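Local coordinates for protein beta-d-glucoside glucohydrolase (Hypocrea jecorina, PDB 3ZYZ) that probably hydrolyses terminal, non-reducing beta-D-glucosyl residues with release of beta-D-glucose, as a secreted family 3 glycoside hydrolase of cellulose degradation, at residues Q154-H159 with S199-Y204; H159-E164 with L184-F189; P176-L181 with W679-Q684; G231-D236 with G250-M255. All blocks are in the same frame, centred on the assembly; numbering follows the deposited sequence. Where two conformers were deposited one is given.

Contact 1. Residues Q154-H159 with S199-Y204; sequences QATAKH and SVMCSY. With BGC (beta-D-glucopyranose), chain D.
Parallel strands 154-159 and 199-202 of the glycosyl hydrolase family 3 N-terminal domain pair here, T156 bridging S199 and A157 bridging V200. The axes of these short segments approach to 4.3 Å, crossing at -29°. A157 N donates to S199 O at 3.0 Å and M201 N to A157 O at 2.8 Å, whereas the bond from S199 N to A155 O is weak. In the sheet the pair lies between strands 108-109 and 232-235, and, as in other TIM-barrel glycosidases, the C-terminal ends of the strands hold the sugar. M201 runs beside K158 and H159, pointing the same way: its CG is anti to the backbone N (chi1 -177°), its CB lies 3.7 Å from K158 CB, and its SD meets the H159 ring obliquely, 4.0 Å from CD2. Beyond CG the K158 chain is extended, and NZ donates to glucose O3 at 2.9 Å and O4 at 3.0 Å while also bonding L110 O. A leucine in place of K158 would remove that amine, so both sugar hydroxyls and L110 O would probably lose their shared partner. K158 CG sits over the centre of one face of the H159 imidazole, across the cis peptide joining the two residues. Glucose O3 meets this ring at its edge, close to the plane, in a nearly straight hydrogen bond with H159 NE2 (2.7 Å, 177°).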
# COMPACT_ATOMS: atom_id res chain seq x y z
N GLN A 154 -14.32 11.02 -0.87
CA GLN A 154 -13.10 11.52 -1.48
C GLN A 154 -11.90 10.74 -0.97
O GLN A 154 -11.75 10.53 0.25
CB GLN A 154 -12.89 13.00 -1.17
CG GLN A 154 -13.94 13.96 -1.74
CD GLN A 154 -13.55 15.41 -1.53
OE1 GLN A 154 -12.39 15.77 -1.67
NE2 GLN A 154 -14.52 16.26 -1.19
N ALA A 155 -11.05 10.28 -1.89
CA ALA A 155 -9.82 9.58 -1.51
C ALA A 155 -8.63 10.53 -1.63
O ALA A 155 -8.72 11.54 -2.34
CB ALA A 155 -9.60 8.34 -2.36
N THR A 156 -7.54 10.20 -0.95
CA THR A 156 -6.34 11.02 -0.95
C THR A 156 -5.12 10.16 -1.20
O THR A 156 -4.68 9.42 -0.32
CB THR A 156 -6.18 11.75 0.42
OG1 THR A 156 -7.39 12.46 0.70
CG2 THR A 156 -5.03 12.75 0.39
N ALA A 157 -4.58 10.24 -2.42
CA ALA A 157 -3.32 9.57 -2.75
C ALA A 157 -2.18 10.25 -2.00
O ALA A 157 -1.96 11.46 -2.17
CB ALA A 157 -3.08 9.60 -4.25
N LYS A 158 -1.50 9.49 -1.14
CA LYS A 158 -0.35 10.00 -0.39
C LYS A 158 0.82 8.98 -0.44
O LYS A 158 0.57 7.82 -0.72
CB LYS A 158 -0.77 10.37 1.04
CG LYS A 158 -1.13 9.17 1.93
CD LYS A 158 -1.70 9.61 3.26
CE LYS A 158 -1.64 8.47 4.27
NZ LYS A 158 -2.40 8.76 5.52
N HIS A 159 2.07 9.38 -0.20
CA HIS A 159 2.51 10.75 0.03
C HIS A 159 3.37 11.17 -1.13
O HIS A 159 4.32 10.47 -1.48
CB HIS A 159 3.36 10.87 1.29
CG HIS A 159 2.71 10.29 2.51
ND1 HIS A 159 2.86 8.96 2.86
CD2 HIS A 159 1.94 10.85 3.46
CE1 HIS A 159 2.19 8.73 3.97
NE2 HIS A 159 1.62 9.86 4.36
N SER A 199 -8.08 13.82 -4.35
CA SER A 199 -7.03 14.60 -3.71
C SER A 199 -5.71 13.85 -3.70
O SER A 199 -5.68 12.61 -3.82
CB SER A 199 -7.46 14.96 -2.28
OG SER A 199 -6.48 15.76 -1.65
N VAL A 200 -4.63 14.61 -3.57
CA VAL A 200 -3.29 14.09 -3.46
C VAL A 200 -2.68 14.84 -2.28
O VAL A 200 -2.92 16.05 -2.11
CB VAL A 200 -2.48 14.34 -4.74
CG1 VAL A 200 -0.98 14.18 -4.49
CG2 VAL A 200 -2.96 13.40 -5.89
N MET A 201 -1.93 14.14 -1.43
CA MET A 201 -1.26 14.80 -0.31
C MET A 201 0.25 14.92 -0.54
O MET A 201 0.94 13.91 -0.72
CB MET A 201 -1.51 14.03 0.98
CG MET A 201 -0.91 14.68 2.24
SD MET A 201 -0.95 13.55 3.64
CE MET A 201 -2.72 13.40 3.94
N CYS A 202 0.79 16.15 -0.51
CA CYS A 202 2.24 16.33 -0.70
C CYS A 202 3.00 16.01 0.57
O CYS A 202 2.48 16.21 1.67
CB CYS A 202 2.59 17.72 -1.25
SG CYS A 202 1.89 19.14 -0.40
N SER A 203 4.22 15.49 0.42
CA SER A 203 4.95 14.91 1.54
C SER A 203 5.75 15.90 2.39
O SER A 203 5.82 17.10 2.08
CB SER A 203 5.87 13.77 1.05
OG SER A 203 6.79 14.25 0.08
N TYR A 204 6.37 15.36 3.44
CA TYR A 204 7.22 16.07 4.39
C TYR A 204 8.61 16.43 3.88
O TYR A 204 9.18 17.44 4.29
CB TYR A 204 7.42 15.21 5.64
CG TYR A 204 6.29 15.31 6.64
CD1 TYR A 204 5.94 16.55 7.19
CD2 TYR A 204 5.58 14.17 7.05
CE1 TYR A 204 4.92 16.65 8.12
CE2 TYR A 204 4.55 14.27 7.97
CZ TYR A 204 4.23 15.52 8.50
OH TYR A 204 3.21 15.64 9.41
C2 BGC D . 1.00 11.52 8.14
C3 BGC D . -0.12 11.39 7.14
C4 BGC D . -1.44 11.54 7.87
C5 BGC D . -1.49 12.87 8.65
C6 BGC D . -2.80 13.06 9.41
C1 BGC D . 0.87 12.81 8.98
O1 BGC D . 1.84 12.81 10.01
O2 BGC D . 2.21 11.49 7.42
O3 BGC D . -0.01 10.12 6.53
O4 BGC D . -2.51 11.41 6.96
O5 BGC D . -0.42 12.92 9.58
O6 BGC D . -2.82 12.18 10.51

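Contact 2. Residues H159-E164 with L184-F189; sequences HYILNE and LYTWPF. With BGC (beta-D-glucopyranose), chain D.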
# COMPACT_ATOMS: atom_id res chain seq x y z
N HIS A 159 2.07 9.38 -0.20
CA HIS A 159 2.51 10.75 0.03
C HIS A 159 3.37 11.17 -1.13
O HIS A 159 4.32 10.47 -1.48
CB HIS A 159 3.36 10.87 1.29
CG HIS A 159 2.71 10.29 2.51
ND1 HIS A 159 2.86 8.96 2.86
CD2 HIS A 159 1.94 10.85 3.46
CE1 HIS A 159 2.19 8.73 3.97
NE2 HIS A 159 1.62 9.86 4.36
N TYR A 160 3.05 12.34 -1.67
CA TYR A 160 3.66 12.81 -2.91
C TYR A 160 4.74 13.85 -2.62
O TYR A 160 4.42 15.01 -2.38
CB TYR A 160 2.55 13.41 -3.80
CG TYR A 160 2.97 13.84 -5.17
CD1 TYR A 160 3.09 12.91 -6.21
CD2 TYR A 160 3.22 15.18 -5.46
CE1 TYR A 160 3.46 13.30 -7.48
CE2 TYR A 160 3.59 15.58 -6.74
CZ TYR A 160 3.71 14.64 -7.75
OH TYR A 160 4.09 15.03 -9.02
N ILE A 161 6.02 13.47 -2.68
CA ILE A 161 6.51 12.21 -3.27
C ILE A 161 7.95 11.98 -2.77
O ILE A 161 8.59 12.92 -2.28
CB ILE A 161 6.48 12.28 -4.84
CG1 ILE A 161 6.76 10.91 -5.48
CG2 ILE A 161 7.41 13.38 -5.36
CD1 ILE A 161 6.49 10.87 -6.96
N LEU A 162 8.43 10.73 -2.86
CA LEU A 162 9.80 10.34 -2.47
C LEU A 162 10.07 10.40 -0.96
O LEU A 162 11.20 10.65 -0.52
CB LEU A 162 10.87 11.14 -3.24
CG LEU A 162 10.76 11.35 -4.75
CD1 LEU A 162 11.86 12.30 -5.21
CD2 LEU A 162 10.84 10.03 -5.49
N ASN A 163 9.02 10.17 -0.18
CA ASN A 163 9.12 9.98 1.27
C ASN A 163 9.41 8.50 1.56
O ASN A 163 8.55 7.77 2.05
CB ASN A 163 7.80 10.47 1.90
CG ASN A 163 7.72 10.27 3.41
OD1 ASN A 163 6.62 10.28 3.97
ND2 ASN A 163 8.86 10.06 4.06
N GLU A 164 10.63 8.06 1.25
CA GLU A 164 11.00 6.63 1.29
C GLU A 164 11.63 6.16 2.62
O GLU A 164 12.06 5.00 2.73
CB GLU A 164 11.89 6.25 0.11
CG GLU A 164 11.24 6.39 -1.28
CD GLU A 164 10.08 5.42 -1.53
OE1 GLU A 164 10.16 4.21 -1.19
OE2 GLU A 164 9.07 5.87 -2.10
N LEU A 184 9.42 5.42 -11.89
CA LEU A 184 9.29 4.52 -10.76
C LEU A 184 8.33 5.07 -9.72
O LEU A 184 7.26 4.49 -9.47
CB LEU A 184 10.68 4.25 -10.13
CG LEU A 184 10.79 3.32 -8.91
CD1 LEU A 184 10.05 2.03 -9.13
CD2 LEU A 184 12.26 3.02 -8.56
N TYR A 185 8.69 6.21 -9.14
CA TYR A 185 7.93 6.74 -8.01
C TYR A 185 6.62 7.43 -8.37
O TYR A 185 5.63 7.22 -7.68
CB TYR A 185 8.83 7.59 -7.10
CG TYR A 185 9.99 6.76 -6.59
CD1 TYR A 185 9.79 5.83 -5.58
CD2 TYR A 185 11.26 6.89 -7.15
CE1 TYR A 185 10.84 5.05 -5.12
CE2 TYR A 185 12.31 6.11 -6.70
CZ TYR A 185 12.09 5.19 -5.69
OH TYR A 185 13.11 4.41 -5.23
N THR A 186 6.58 8.19 -9.47
CA THR A 186 5.34 8.87 -9.88
C THR A 186 4.35 7.91 -10.53
O THR A 186 3.13 8.13 -10.46
CB THR A 186 5.59 10.04 -10.84
OG1 THR A 186 6.65 10.85 -10.33
CG2 THR A 186 4.36 10.91 -10.97
N TRP A 187 4.87 6.86 -11.16
CA TRP A 187 4.04 5.86 -11.84
C TRP A 187 2.71 5.55 -11.11
O TRP A 187 1.64 5.73 -11.69
CB TRP A 187 4.86 4.59 -12.14
CG TRP A 187 4.08 3.49 -12.80
CD1 TRP A 187 3.11 2.71 -12.24
CD2 TRP A 187 4.23 3.03 -14.16
NE1 TRP A 187 2.64 1.80 -13.15
CE2 TRP A 187 3.30 1.98 -14.34
CE3 TRP A 187 5.04 3.41 -15.23
CZ2 TRP A 187 3.16 1.30 -15.56
CZ3 TRP A 187 4.90 2.73 -16.45
CH2 TRP A 187 3.97 1.68 -16.59
N PRO A 188 2.75 5.11 -9.82
CA PRO A 188 1.50 4.73 -9.14
C PRO A 188 0.57 5.91 -8.82
O PRO A 188 -0.64 5.70 -8.70
CB PRO A 188 1.99 4.07 -7.85
CG PRO A 188 3.37 4.61 -7.63
CD PRO A 188 3.93 4.76 -9.00
N PHE A 189 1.13 7.11 -8.66
CA PHE A 189 0.30 8.29 -8.51
C PHE A 189 -0.46 8.57 -9.79
O PHE A 189 -1.61 9.05 -9.74
CB PHE A 189 1.11 9.51 -8.06
CG PHE A 189 1.52 9.44 -6.61
CD1 PHE A 189 0.66 9.87 -5.62
CD2 PHE A 189 2.76 8.92 -6.24
CE1 PHE A 189 1.03 9.80 -4.26
CE2 PHE A 189 3.14 8.84 -4.90
CZ PHE A 189 2.26 9.28 -3.91
C2 BGC D . 1.00 11.52 8.14
C3 BGC D . -0.12 11.39 7.14
C4 BGC D . -1.44 11.54 7.87
C5 BGC D . -1.49 12.87 8.65
C6 BGC D . -2.80 13.06 9.41
C1 BGC D . 0.87 12.81 8.98
O1 BGC D . 1.84 12.81 10.01
O2 BGC D . 2.21 11.49 7.42
O3 BGC D . -0.01 10.12 6.53
O4 BGC D . -2.51 11.41 6.96
O5 BGC D . -0.42 12.92 9.58
O6 BGC D . -2.82 12.18 10.51
O HOH W 1 6.80 13.83 -9.57
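T186 OG1 has two hydrogen-bond partners: it donates to the backbone O of L181, five residues earlier, and accepts a hydrogen bond from a water 3.1 Å away, while I161 CD1 packs against it at 3.4 Å. That water also donates to Y160 OH at 3.0 Å, a hydroxyl further bonded to T218 O, and so ties the helix to the strand end through solvent. The main apolar contact is a T-shaped stack. Y160, its CG anti to the backbone N (chi1 -175°), turns its ring edge to F189; the centroids are 5.2 Å apart, the planes stand at 76°, and Y160 CD1 lies 3.8 Å above the F189 plane, over the ring centre. Past the far end of the phenyl, F189 CZ approaches H159 O at 3.4 Å. An alanine at F189 would take away this ring, and the Y160 edge would probably be left facing a gap between strand and helix. I161 follows a cis peptide, and its CB lies over one face of the Y160 ring, offset toward the rim. L162 CD2 packs on Y185 CB at 3.5 Å, the two side chains crossing at about a right angle. E164 OE2 comes 3.6 Å from Y185 CD1, but its polar partner is L117 N, and OE1 accepts from G118 N and K119 N. Helix 178-194 thus packs against the end of strand 154-160, helix 216-226 touching Y160 and T186 through V222 and helix 134-150 meeting L184, W187 and P188.

Contact 3. Residues P176-L181 with W679-Q684; sequences PDDRTL and WDTASQ. With NAG (2-acetamido-2-deoxy-beta-D-glucopyranose), chain C.
D178 reaches from the first turn of helix 178-194 to the segment 679-684. Its CB lies 3.4 Å from T681 OG1 on one hand and close to the N-acetylglucosamine O6 on the other. CG, anti to the backbone N (chi1 -179°), carries the carboxylate out toward W679, and OD1 turns to Y217 OH, a weak hydrogen bond. OD2 is the busier oxygen. W679 NE1 donates to it at 2.7 Å on the syn side, and OD2 is only 8° out of the indole plane, so the ring meets it edge-on. T681 OG1 donates at 3.0 Å from the opposite face of the carboxylate, 51° out of its plane; T681 was modelled in two conformers, which makes this second bond less certain. Placed at a helix N-terminus and holding these donors, the buried carboxylate is probably stabilised as an anion. The contact is an interdomain one: a helix of the family 3 N-terminal domain meets a strand end of the fibronectin type III-like domain. D177 is the N-cap of that helix, its OD2 accepting a weak 3.3 Å bond from T180 N. On the other segment D680 OD2 accepts from S683 N at 3.1 Å, an Asx motif, and also from S683 OG. R179 lays CG and CD alongside W679 O, each 3.5 Å from it, and carries its guanidinium onward to a salt bridge with E183 and to R645 O and T646 OG1. E183 OE1 also takes the backbone N of W679, whose indole stacks on H182 and meets W686 edge-to-face.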
# COMPACT_ATOMS: atom_id res chain seq x y z
N PRO A 176 16.55 12.04 -6.81
CA PRO A 176 16.82 11.15 -7.95
C PRO A 176 16.89 11.89 -9.27
O PRO A 176 16.50 13.06 -9.34
CB PRO A 176 15.60 10.23 -7.96
CG PRO A 176 14.49 11.09 -7.46
CD PRO A 176 15.13 11.99 -6.39
N ASP A 177 17.35 11.20 -10.32
CA ASP A 177 17.27 11.76 -11.67
C ASP A 177 15.81 11.83 -12.11
O ASP A 177 14.92 11.22 -11.49
CB ASP A 177 18.11 10.92 -12.64
CG ASP A 177 17.59 9.49 -12.76
OD1 ASP A 177 17.64 8.75 -11.76
OD2 ASP A 177 17.09 9.13 -13.83
N ASP A 178 15.57 12.58 -13.18
CA ASP A 178 14.22 12.81 -13.70
C ASP A 178 13.52 11.53 -14.14
O ASP A 178 12.34 11.34 -13.86
CB ASP A 178 14.27 13.80 -14.87
CG ASP A 178 12.90 14.11 -15.44
OD1 ASP A 178 12.16 14.90 -14.83
OD2 ASP A 178 12.56 13.55 -16.50
N ARG A 179 14.23 10.64 -14.84
CA ARG A 179 13.60 9.39 -15.25
C ARG A 179 13.13 8.60 -14.02
O ARG A 179 11.99 8.16 -13.96
CB ARG A 179 14.48 8.55 -16.16
CG ARG A 179 13.73 7.38 -16.78
CD ARG A 179 14.58 6.61 -17.74
NE ARG A 179 14.00 5.28 -17.99
CZ ARG A 179 14.70 4.22 -18.37
NH1 ARG A 179 16.02 4.33 -18.57
NH2 ARG A 179 14.09 3.05 -18.56
N THR A 180 14.00 8.48 -13.02
CA THR A 180 13.64 7.74 -11.80
C THR A 180 12.40 8.31 -11.13
O THR A 180 11.49 7.58 -10.73
CB THR A 180 14.81 7.64 -10.82
OG1 THR A 180 15.92 7.01 -11.49
CG2 THR A 180 14.43 6.79 -9.60
N LEU A 181 12.37 9.64 -11.00
CA LEU A 181 11.24 10.31 -10.41
C LEU A 181 9.94 9.95 -11.12
O LEU A 181 8.97 9.56 -10.48
CB LEU A 181 11.47 11.83 -10.43
CG LEU A 181 10.27 12.68 -10.01
CD1 LEU A 181 9.93 12.43 -8.55
CD2 LEU A 181 10.55 14.15 -10.28
N TRP A 679 10.04 6.65 -19.60
CA TRP A 679 9.98 8.10 -19.57
C TRP A 679 11.22 8.71 -20.21
O TRP A 679 12.33 8.44 -19.77
CB TRP A 679 9.88 8.58 -18.13
CG TRP A 679 9.90 10.07 -18.00
CD1 TRP A 679 10.95 10.86 -17.61
CD2 TRP A 679 8.80 10.96 -18.24
NE1 TRP A 679 10.57 12.18 -17.60
CE2 TRP A 679 9.26 12.27 -17.98
CE3 TRP A 679 7.47 10.77 -18.66
CZ2 TRP A 679 8.43 13.39 -18.12
CZ3 TRP A 679 6.65 11.88 -18.80
CH2 TRP A 679 7.13 13.17 -18.53
N ASP A 680 11.02 9.55 -21.23
CA ASP A 680 12.12 10.27 -21.87
C ASP A 680 12.28 11.67 -21.25
O ASP A 680 11.45 12.55 -21.46
CB ASP A 680 11.91 10.37 -23.39
CG ASP A 680 13.07 11.07 -24.10
OD1 ASP A 680 14.19 10.54 -24.11
OD2 ASP A 680 12.86 12.18 -24.63
N THR A 681 13.37 11.85 -20.50
CA THR A 681 13.60 13.10 -19.76
C THR A 681 13.69 14.34 -20.65
O THR A 681 13.06 15.35 -20.35
CB THR A 681 14.81 13.02 -18.77
OG1 THR A 681 14.98 14.29 -18.12
CG2 THR A 681 16.10 12.66 -19.49
N ALA A 682 14.44 14.26 -21.75
CA ALA A 682 14.65 15.43 -22.61
C ALA A 682 13.37 15.95 -23.24
O ALA A 682 13.20 17.16 -23.36
CB ALA A 682 15.71 15.15 -23.69
N SER A 683 12.46 15.06 -23.62
CA SER A 683 11.20 15.48 -24.24
C SER A 683 10.03 15.52 -23.25
O SER A 683 8.96 16.01 -23.59
CB SER A 683 10.85 14.60 -25.44
OG SER A 683 10.57 13.27 -25.05
N GLN A 684 10.25 15.01 -22.03
CA GLN A 684 9.23 14.96 -20.98
C GLN A 684 7.98 14.21 -21.45
O GLN A 684 6.85 14.66 -21.28
CB GLN A 684 8.88 16.36 -20.44
CG GLN A 684 10.02 17.08 -19.72
CD GLN A 684 10.22 16.61 -18.28
OE1 GLN A 684 11.14 15.84 -17.98
NE2 GLN A 684 9.38 17.11 -17.39
C1 NAG C . 17.44 17.06 -9.57
C2 NAG C . 18.68 16.20 -9.82
C3 NAG C . 18.88 15.85 -11.31
C4 NAG C . 17.57 15.44 -11.99
C5 NAG C . 16.56 16.56 -11.76
C6 NAG C . 15.22 16.33 -12.47
C7 NAG C . 20.58 16.56 -8.27
C8 NAG C . 21.74 17.45 -7.94
N2 NAG C . 19.84 16.92 -9.33
O3 NAG C . 19.84 14.82 -11.46
O4 NAG C . 17.77 15.13 -13.36
O5 NAG C . 16.34 16.64 -10.36
O6 NAG C . 14.43 15.41 -11.75
O7 NAG C . 20.35 15.56 -7.59

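Contact 4. Residues G231-D236 with G250-M255; sequences GYVMTD and GLDMSM. With BGC (beta-D-glucopyranose), chain D.
T235 CG2 presses on L251 CD2 at 3.5 Å, tighter than usual carbon contact, the two side chains crossing at about a right angle. L251 CD1 meanwhile reaches V233 CG1 at 3.9 Å, so one leucine fills the space beside both. On the other face of the strand, with Y232 and M234, M253 runs extended from the backbone (chi1 -178°) up to a bend at its last torsion, bringing CE to 3.7 Å from Y232 CE2, a Met-aromatic contact in which the sulfur stands oblique to the ring, 66° off its normal. The polar part centres on D252. V233 N donates to D252 OD2 through the anti lone pair (2.9 Å, 165°), and D252 N returns a bond to V233 O, lying in the carbonyl plane. K224 pairs with OD2 and R284 with OD1, so the buried carboxylate has positive partners at both oxygens. T235 N donates to M253 O at 3.1 Å, beside the single backbone bridge that pairs M234 with M253. After helix 244-249, G250 closes the last turn as a Schellman motif with positive phi. D236, just past the C-terminal end of strand 232-235, where TIM barrels carry their active sites, accepts at OD2 from glucose O2 (2.8 Å).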
# COMPACT_ATOMS: atom_id res chain seq x y z
N GLY A 231 -7.99 17.44 -9.41
CA GLY A 231 -8.32 17.65 -8.00
C GLY A 231 -7.35 18.55 -7.26
O GLY A 231 -6.55 19.27 -7.88
N TYR A 232 -7.40 18.47 -5.94
CA TYR A 232 -6.63 19.37 -5.08
C TYR A 232 -5.48 18.72 -4.34
O TYR A 232 -5.55 17.54 -3.96
CB TYR A 232 -7.55 20.10 -4.10
CG TYR A 232 -8.27 19.22 -3.10
CD1 TYR A 232 -9.39 18.47 -3.47
CD2 TYR A 232 -7.85 19.16 -1.76
CE1 TYR A 232 -10.06 17.68 -2.54
CE2 TYR A 232 -8.51 18.37 -0.83
CZ TYR A 232 -9.62 17.64 -1.23
OH TYR A 232 -10.28 16.85 -0.32
N VAL A 233 -4.42 19.50 -4.15
CA VAL A 233 -3.26 19.08 -3.38
C VAL A 233 -3.37 19.63 -1.97
O VAL A 233 -3.47 20.85 -1.76
CB VAL A 233 -1.93 19.55 -4.04
CG1 VAL A 233 -0.73 19.21 -3.15
CG2 VAL A 233 -1.77 18.91 -5.42
N MET A 234 -3.34 18.72 -1.01
CA MET A 234 -3.26 19.10 0.40
C MET A 234 -1.87 18.76 0.95
O MET A 234 -1.21 17.84 0.47
CB MET A 234 -4.34 18.38 1.22
CG MET A 234 -3.98 16.93 1.60
SD MET A 234 -5.22 16.10 2.61
CE MET A 234 -6.61 16.00 1.48
N THR A 235 -1.46 19.49 1.99
CA THR A 235 -0.20 19.21 2.66
C THR A 235 -0.31 17.98 3.54
O THR A 235 -1.40 17.63 3.99
CB THR A 235 0.24 20.39 3.59
OG1 THR A 235 -0.77 20.59 4.58
CG2 THR A 235 0.45 21.68 2.81
N ASP A 236 0.82 17.33 3.79
CA ASP A 236 0.89 16.44 4.93
C ASP A 236 0.82 17.36 6.16
O ASP A 236 0.89 18.59 6.02
CB ASP A 236 2.14 15.55 4.91
CG ASP A 236 1.94 14.26 5.70
OD1 ASP A 236 1.22 14.27 6.74
OD2 ASP A 236 2.49 13.22 5.27
N GLY A 250 1.45 25.65 -6.55
CA GLY A 250 0.32 24.77 -6.83
C GLY A 250 -0.28 24.05 -5.64
O GLY A 250 -1.12 23.16 -5.82
N LEU A 251 0.12 24.40 -4.41
CA LEU A 251 -0.56 23.89 -3.22
C LEU A 251 -2.01 24.40 -3.21
O LEU A 251 -2.27 25.52 -3.66
CB LEU A 251 0.17 24.32 -1.94
CG LEU A 251 -0.41 23.76 -0.65
CD1 LEU A 251 -0.37 22.23 -0.63
CD2 LEU A 251 0.30 24.36 0.57
N ASP A 252 -2.95 23.58 -2.74
CA ASP A 252 -4.37 23.92 -2.77
C ASP A 252 -5.03 23.96 -1.41
O ASP A 252 -6.08 24.56 -1.27
CB ASP A 252 -5.14 22.93 -3.65
CG ASP A 252 -4.76 23.01 -5.10
OD1 ASP A 252 -4.62 24.13 -5.61
OD2 ASP A 252 -4.61 21.94 -5.74
N MET A 253 -4.42 23.32 -0.41
CA MET A 253 -5.05 23.15 0.88
C MET A 253 -4.04 23.01 2.00
O MET A 253 -3.22 22.09 2.01
CB MET A 253 -6.03 21.95 0.88
CG MET A 253 -6.76 21.75 2.20
SD MET A 253 -8.00 20.42 2.23
CE MET A 253 -9.31 21.23 1.31
N SER A 254 -4.12 23.93 2.96
CA SER A 254 -3.27 23.94 4.15
C SER A 254 -3.80 23.07 5.29
O SER A 254 -4.79 23.43 5.94
CB SER A 254 -3.11 25.38 4.64
OG SER A 254 -2.09 25.45 5.61
N MET A 255 -3.14 21.94 5.56
CA MET A 255 -3.55 20.97 6.59
C MET A 255 -2.50 20.75 7.69
O MET A 255 -1.30 20.59 7.39
CB MET A 255 -3.90 19.62 5.95
CG MET A 255 -5.29 19.54 5.38
SD MET A 255 -6.62 19.57 6.60
CE MET A 255 -7.62 20.88 5.88
C2 BGC D . 1.00 11.52 8.14
C3 BGC D . -0.12 11.39 7.14
C4 BGC D . -1.44 11.54 7.87
C5 BGC D . -1.49 12.87 8.65
C6 BGC D . -2.80 13.06 9.41
C1 BGC D . 0.87 12.81 8.98
O1 BGC D . 1.84 12.81 10.01
O2 BGC D . 2.21 11.49 7.42
O3 BGC D . -0.01 10.12 6.53
O4 BGC D . -2.51 11.41 6.96
O5 BGC D . -0.42 12.92 9.58
O6 BGC D . -2.82 12.18 10.51

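How the contacts relate
Contacts 1, 2 and 4 are buried within the family 3 N-terminal domain; contact 3 is partly exposed and links that domain to the fibronectin type III-like one. Contacts 1 and 4 sit about 8 Å apart (centres) on neighbouring strands: C202 N lies 2.8 Å from M234 O. Contact 2 continues strand 154-160 beyond contact 1, sharing H159, and packs it on helix 178-194, whose first turn serves contact 3. The chemistry follows position. Backbone bonds pair two strands in contact 1; in contact 4 backbone bonds and the D252 carboxylate join a strand to a loop; both supply glucose-binding side chains. Contact 2 relies on rings, aliphatic carbons and a bridging water; contact 3 on a carboxylate.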